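Glycoside hydrolase family 43 (Halothermothrix orenii, PDB 4QQS) acts as a thermostable family-43 glycoside hydrolase with alpha-L-arabinofuranosidase activity, probably cutting arabinofuranosyl groups from plant polysaccharides such as xylan. Local coordinates at residues Ala212-Tyr224 / Tyr272-Arg285. Sequence-based numbering, arbitrary orientation.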
loop_
_atom_site.group_PDB
_atom_site.type_symbol
_atom_site.label_atom_id
_atom_site.label_comp_id
_atom_site.label_asym_id
_atom_site.label_seq_id
_atom_site.Cartn_x
_atom_site.Cartn_y
_atom_site.Cartn_z
ATOM N N ALA A 212 -0.854 -0.467 11.273
ATOM C CA ALA A 212 -0.156 -0.077 12.491
ATOM C C ALA A 212 0.422 -1.312 13.173
ATOM O O ALA A 212 0.079 -2.444 12.822
ATOM C CB ALA A 212 -1.096 0.669 13.450
ATOM N N ASN A 213 1.250 -1.054 14.188
ATOM C CA ASN A 213 2.082 -2.051 14.852
ATOM C C ASN A 213 3.214 -2.502 13.943
ATOM O O ASN A 213 3.358 -1.988 12.832
ATOM C CB ASN A 213 1.245 -3.189 15.444
ATOM C CG ASN A 213 0.223 -2.656 16.423
ATOM O OD1 ASN A 213 0.589 -2.077 17.449
ATOM N ND2 ASN A 213 -1.048 -2.775 16.096
ATOM N N CYS A 214 4.063 -3.388 14.447
ATOM C CA CYS A 214 5.261 -3.784 13.723
ATOM C C CYS A 214 4.933 -4.823 12.655
ATOM O O CYS A 214 4.258 -5.810 12.942
ATOM C CB CYS A 214 6.282 -4.367 14.696
ATOM S SG CYS A 214 7.833 -4.845 13.926
ATOM N N TYR A 215 5.447 -4.626 11.438
ATOM C CA TYR A 215 5.207 -5.571 10.344
ATOM C C TYR A 215 5.602 -7.010 10.693
ATOM O O TYR A 215 5.044 -7.942 10.134
ATOM C CB TYR A 215 5.957 -5.163 9.069
ATOM C CG TYR A 215 7.402 -5.568 9.114
ATOM C CD1 TYR A 215 7.840 -6.749 8.518
ATOM C CD2 TYR A 215 8.317 -4.818 9.813
ATOM C CE1 TYR A 215 9.148 -7.156 8.607
ATOM C CE2 TYR A 215 9.640 -5.215 9.909
ATOM C CZ TYR A 215 10.044 -6.386 9.307
ATOM O OH TYR A 215 11.346 -6.805 9.396
ATOM N N ALA A 216 6.568 -7.188 11.597
ATOM C CA ALA A 216 7.083 -8.504 11.959
ATOM C C ALA A 216 6.340 -9.129 13.138
ATOM O O ALA A 216 6.720 -10.197 13.601
ATOM C CB ALA A 216 8.573 -8.407 12.256
ATOM N N SER A 217 5.280 -8.472 13.611
ATOM C CA SER A 217 4.451 -8.970 14.705
ATOM C C SER A 217 3.111 -9.484 14.190
ATOM O O SER A 217 2.573 -8.924 13.238
ATOM C CB SER A 217 4.185 -7.834 15.691
ATOM O OG SER A 217 3.197 -8.189 16.640
ATOM N N PRO A 218 2.539 -10.513 14.840
ATOM C CA PRO A 218 1.178 -10.930 14.483
ATOM C C PRO A 218 0.170 -9.789 14.621
ATOM O O PRO A 218 -0.879 -9.838 13.983
ATOM C CB PRO A 218 0.886 -12.059 15.476
ATOM C CG PRO A 218 2.213 -12.527 15.875
ATOM C CD PRO A 218 3.100 -11.352 15.905
ATOM N N ASP A 219 0.497 -8.780 15.425
ATOM C CA ASP A 219 -0.408 -7.673 15.687
ATOM C C ASP A 219 -0.412 -6.585 14.615
ATOM O O ASP A 219 -1.166 -5.624 14.744
ATOM C CB ASP A 219 -0.122 -7.073 17.059
ATOM C CG ASP A 219 -0.446 -8.042 18.174
ATOM O OD1 ASP A 219 -1.520 -8.682 18.112
ATOM O OD2 ASP A 219 0.391 -8.173 19.095
ATOM N N TYR A 220 0.403 -6.728 13.571
ATOM C CA TYR A 220 0.257 -5.857 12.408
ATOM C C TYR A 220 -1.196 -5.964 11.961
ATOM O O TYR A 220 -1.749 -7.059 11.897
ATOM C CB TYR A 220 1.203 -6.270 11.299
ATOM C CG TYR A 220 1.540 -5.209 10.280
ATOM C CD1 TYR A 220 2.118 -4.013 10.663
ATOM C CD2 TYR A 220 1.336 -5.429 8.929
ATOM C CE1 TYR A 220 2.502 -3.064 9.719
ATOM C CE2 TYR A 220 1.712 -4.498 7.977
ATOM C CZ TYR A 220 2.303 -3.325 8.373
ATOM O OH TYR A 220 2.687 -2.437 7.388
ATOM N N SER A 221 -1.837 -4.829 11.698
ATOM C CA SER A 221 -3.264 -4.834 11.405
ATOM C C SER A 221 -3.665 -3.529 10.737
ATOM O O SER A 221 -2.894 -2.555 10.734
ATOM C CB SER A 221 -4.079 -5.106 12.670
ATOM O OG SER A 221 -3.505 -4.513 13.824
ATOM N N ILE A 222 -4.863 -3.533 10.167
ATOM C CA ILE A 222 -5.360 -2.453 9.327
ATOM C C ILE A 222 -6.518 -1.734 9.988
ATOM O O ILE A 222 -7.470 -2.368 10.468
ATOM C CB ILE A 222 -5.809 -3.009 7.956
ATOM C CG1 ILE A 222 -4.592 -3.582 7.226
ATOM C CG2 ILE A 222 -6.508 -1.941 7.128
ATOM C CD1 ILE A 222 -4.926 -4.456 6.042
ATOM N N GLY A 223 -6.432 -0.403 9.995
ATOM C CA GLY A 223 -7.514 0.457 10.421
ATOM C C GLY A 223 -7.854 1.445 9.324
ATOM O O GLY A 223 -7.245 1.440 8.254
ATOM N N TYR A 224 -8.797 2.342 9.609
ATOM C CA TYR A 224 -9.028 3.457 8.704
ATOM C C TYR A 224 -9.346 4.743 9.438
ATOM O O TYR A 224 -9.680 4.745 10.633
ATOM C CB TYR A 224 -10.113 3.147 7.654
ATOM C CG TYR A 224 -11.539 3.177 8.152
ATOM C CD1 TYR A 224 -12.325 4.303 8.017
ATOM C CD2 TYR A 224 -12.103 2.060 8.744
ATOM C CE1 TYR A 224 -13.638 4.311 8.448
ATOM C CE2 TYR A 224 -13.413 2.056 9.169
ATOM C CZ TYR A 224 -14.171 3.187 9.029
ATOM O OH TYR A 224 -15.485 3.158 9.431
ATOM N N TYR A 272 -4.265 -7.741 0.696
ATOM C CA TYR A 272 -3.433 -7.525 1.869
ATOM C C TYR A 272 -2.469 -8.681 2.056
ATOM O O TYR A 272 -2.702 -9.781 1.553
ATOM C CB TYR A 272 -4.306 -7.335 3.126
ATOM C CG TYR A 272 -5.168 -8.528 3.468
ATOM C CD1 TYR A 272 -6.377 -8.759 2.821
ATOM C CD2 TYR A 272 -4.759 -9.430 4.433
ATOM C CE1 TYR A 272 -7.165 -9.868 3.134
ATOM C CE2 TYR A 272 -5.545 -10.538 4.762
ATOM C CZ TYR A 272 -6.737 -10.759 4.103
ATOM O OH TYR A 272 -7.470 -11.873 4.450
ATOM N N HIS A 273 -1.388 -8.434 2.785
ATOM C CA HIS A 273 -0.465 -9.509 3.086
ATOM C C HIS A 273 -0.690 -10.069 4.481
ATOM O O HIS A 273 -1.278 -9.425 5.327
ATOM C CB HIS A 273 0.989 -9.111 2.873
ATOM C CG HIS A 273 1.529 -8.061 3.790
ATOM N ND1 HIS A 273 1.487 -8.051 5.172
ATOM C CD2 HIS A 273 2.242 -6.984 3.424
ATOM C CE1 HIS A 273 2.140 -6.969 5.595
ATOM N NE2 HIS A 273 2.615 -6.325 4.552
ATOM N N THR A 274 -0.237 -11.305 4.670
ATOM C CA THR A 274 -0.128 -11.930 5.989
ATOM C C THR A 274 1.210 -12.667 6.048
ATOM O O THR A 274 1.838 -12.919 5.026
ATOM C CB THR A 274 -1.263 -12.936 6.252
ATOM O OG1 THR A 274 -1.271 -13.909 5.205
ATOM C CG2 THR A 274 -2.610 -12.254 6.331
ATOM N N HIS A 275 1.640 -13.069 7.237
ATOM C CA HIS A 275 2.900 -13.795 7.322
ATOM C C HIS A 275 2.778 -15.169 6.703
ATOM O O HIS A 275 1.819 -15.902 6.949
ATOM C CB HIS A 275 3.352 -13.935 8.762
ATOM C CG HIS A 275 3.588 -12.628 9.438
ATOM N ND1 HIS A 275 4.562 -11.723 9.076
ATOM C CD2 HIS A 275 2.923 -12.078 10.472
ATOM C CE1 HIS A 275 4.476 -10.673 9.876
ATOM N NE2 HIS A 275 3.502 -10.877 10.743
ATOM N N THR A 276 3.770 -15.528 5.906
ATOM C CA THR A 276 3.776 -16.842 5.279
ATOM C C THR A 276 3.905 -17.935 6.346
ATOM O O THR A 276 3.320 -19.014 6.222
ATOM C CB THR A 276 4.907 -16.931 4.232
ATOM O OG1 THR A 276 4.713 -15.888 3.270
ATOM C CG2 THR A 276 4.926 -18.284 3.529
ATOM N N TYR A 277 4.674 -17.639 7.389
ATOM C CA TYR A 277 4.913 -18.573 8.480
ATOM C C TYR A 277 4.495 -17.913 9.792
ATOM O O TYR A 277 5.292 -17.244 10.446
ATOM C CB TYR A 277 6.381 -19.000 8.509
ATOM C CG TYR A 277 6.815 -19.684 7.232
ATOM C CD1 TYR A 277 6.399 -20.976 6.938
ATOM C CD2 TYR A 277 7.619 -19.033 6.311
ATOM C CE1 TYR A 277 6.793 -21.610 5.765
ATOM C CE2 TYR A 277 8.023 -19.657 5.138
ATOM C CZ TYR A 277 7.598 -20.941 4.867
ATOM O OH TYR A 277 7.999 -21.559 3.697
ATOM N N PRO A 278 3.234 -18.119 10.192
ATOM C CA PRO A 278 2.732 -17.468 11.403
ATOM C C PRO A 278 3.446 -17.912 12.668
ATOM O O PRO A 278 3.402 -17.179 13.638
ATOM C CB PRO A 278 1.254 -17.878 11.444
ATOM C CG PRO A 278 1.159 -19.069 10.564
ATOM C CD PRO A 278 2.168 -18.845 9.493
ATOM N N ASP A 279 4.092 -19.073 12.658
ATOM C CA ASP A 279 4.816 -19.540 13.849
ATOM C C ASP A 279 6.093 -18.761 14.148
ATOM O O ASP A 279 6.631 -18.823 15.262
ATOM C CB ASP A 279 5.176 -21.022 13.715
ATOM C CG ASP A 279 3.965 -21.932 13.770
ATOM O OD1 ASP A 279 2.887 -21.481 14.220
ATOM O OD2 ASP A 279 4.098 -23.110 13.369
ATOM N N SER A 280 6.594 -18.047 13.150
ATOM C CA SER A 280 7.826 -17.293 13.315
ATOM C C SER A 280 7.868 -16.148 12.306
ATOM O O SER A 280 8.649 -16.168 11.356
ATOM C CB SER A 280 9.028 -18.215 13.154
ATOM O OG SER A 280 10.185 -17.613 13.694
ATOM N N PRO A 281 7.015 -15.143 12.514
ATOM C CA PRO A 281 6.761 -14.066 11.557
ATOM C C PRO A 281 8.000 -13.252 11.223
ATOM O O PRO A 281 8.961 -13.152 12.002
ATOM C CB PRO A 281 5.721 -13.209 12.274
ATOM C CG PRO A 281 5.817 -13.581 13.695
ATOM C CD PRO A 281 6.224 -14.982 13.743
ATOM N N GLY A 282 7.961 -12.655 10.039
ATOM C CA GLY A 282 9.015 -11.776 9.576
ATOM C C GLY A 282 8.650 -11.158 8.247
ATOM O O GLY A 282 7.480 -10.921 7.964
ATOM N N GLY A 283 9.656 -10.891 7.426
ATOM C CA GLY A 283 9.446 -10.276 6.129
ATOM C C GLY A 283 8.872 -11.157 5.030
ATOM O O GLY A 283 8.473 -10.654 3.981
ATOM N N ASP A 284 8.809 -12.463 5.255
ATOM C CA ASP A 284 8.218 -13.355 4.268
ATOM C C ASP A 284 6.706 -13.321 4.435
ATOM O O ASP A 284 6.166 -13.920 5.371
ATOM C CB ASP A 284 8.740 -14.777 4.444
ATOM C CG ASP A 284 8.265 -15.722 3.348
ATOM O OD1 ASP A 284 7.309 -15.392 2.628
ATOM O OD2 ASP A 284 8.829 -16.830 3.227
ATOM N N ARG A 285 6.036 -12.580 3.557
ATOM C CA ARG A 285 4.584 -12.471 3.587
ATOM C C ARG A 285 3.992 -12.976 2.273
ATOM O O ARG A 285 4.708 -13.245 1.301
ATOM C CB ARG A 285 4.154 -11.048 3.927
ATOM C CG ARG A 285 4.521 -10.727 5.387
ATOM C CD ARG A 285 5.039 -9.368 5.654
ATOM N NE ARG A 285 6.124 -8.941 4.782
ATOM C CZ ARG A 285 6.449 -7.670 4.704
ATOM N NH1 ARG A 285 5.792 -6.803 5.456
ATOM N NH2 ARG A 285 7.400 -7.257 3.894
HETATM O O HOH W 1 4.783 -4.041 5.493
#
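His275 reaches from one hairpin loop toward the next and uses both ring nitrogens on backbone carbonyls, one across the contact and one in its own loop, both bonds weak. NE2 donates almost straight (177°) across the contact to Ser217 O at 3.3 Å, while ND1 turns back to Gly282 O at 3.2 Å. Pro281 CB lies over the centre of one imidazole face, 3.4 Å above the plane, and Pro281 CG meets Pro218 CD from the facing loop. An alanine in place of His275 would probably leave Ser217 O and Gly282 O without this donor and Pro281 without the ring face it packs on. On another side of the contact, Arg285 bends at chi2 and chi3, presenting one face of its guanidinium to Tyr215 CD1, which sits 3.7 Å from Arg285 NH1, the ring and guanidinium planes steeply inclined. Nearer the active site, the Tyr220 and His273 rings, their planes nearly parallel (9°), meet rim to rim with neither over the other's face, Tyr220 CE2 to His273 CE1 at 3.5 Å; with CG anti to the backbone N (chi1 -158°), Tyr220 directs its OH to the predicted proton donor Glu195, and a water joins that OH to His273 NE2. On the strands themselves, Ile222 CD1 packs on Tyr272 CB. The contact thus joins adjacent blades of the five-bladed propeller: the loop between strands 205-212 and 221-227 meets the one linking strands 268-275 and 285-295.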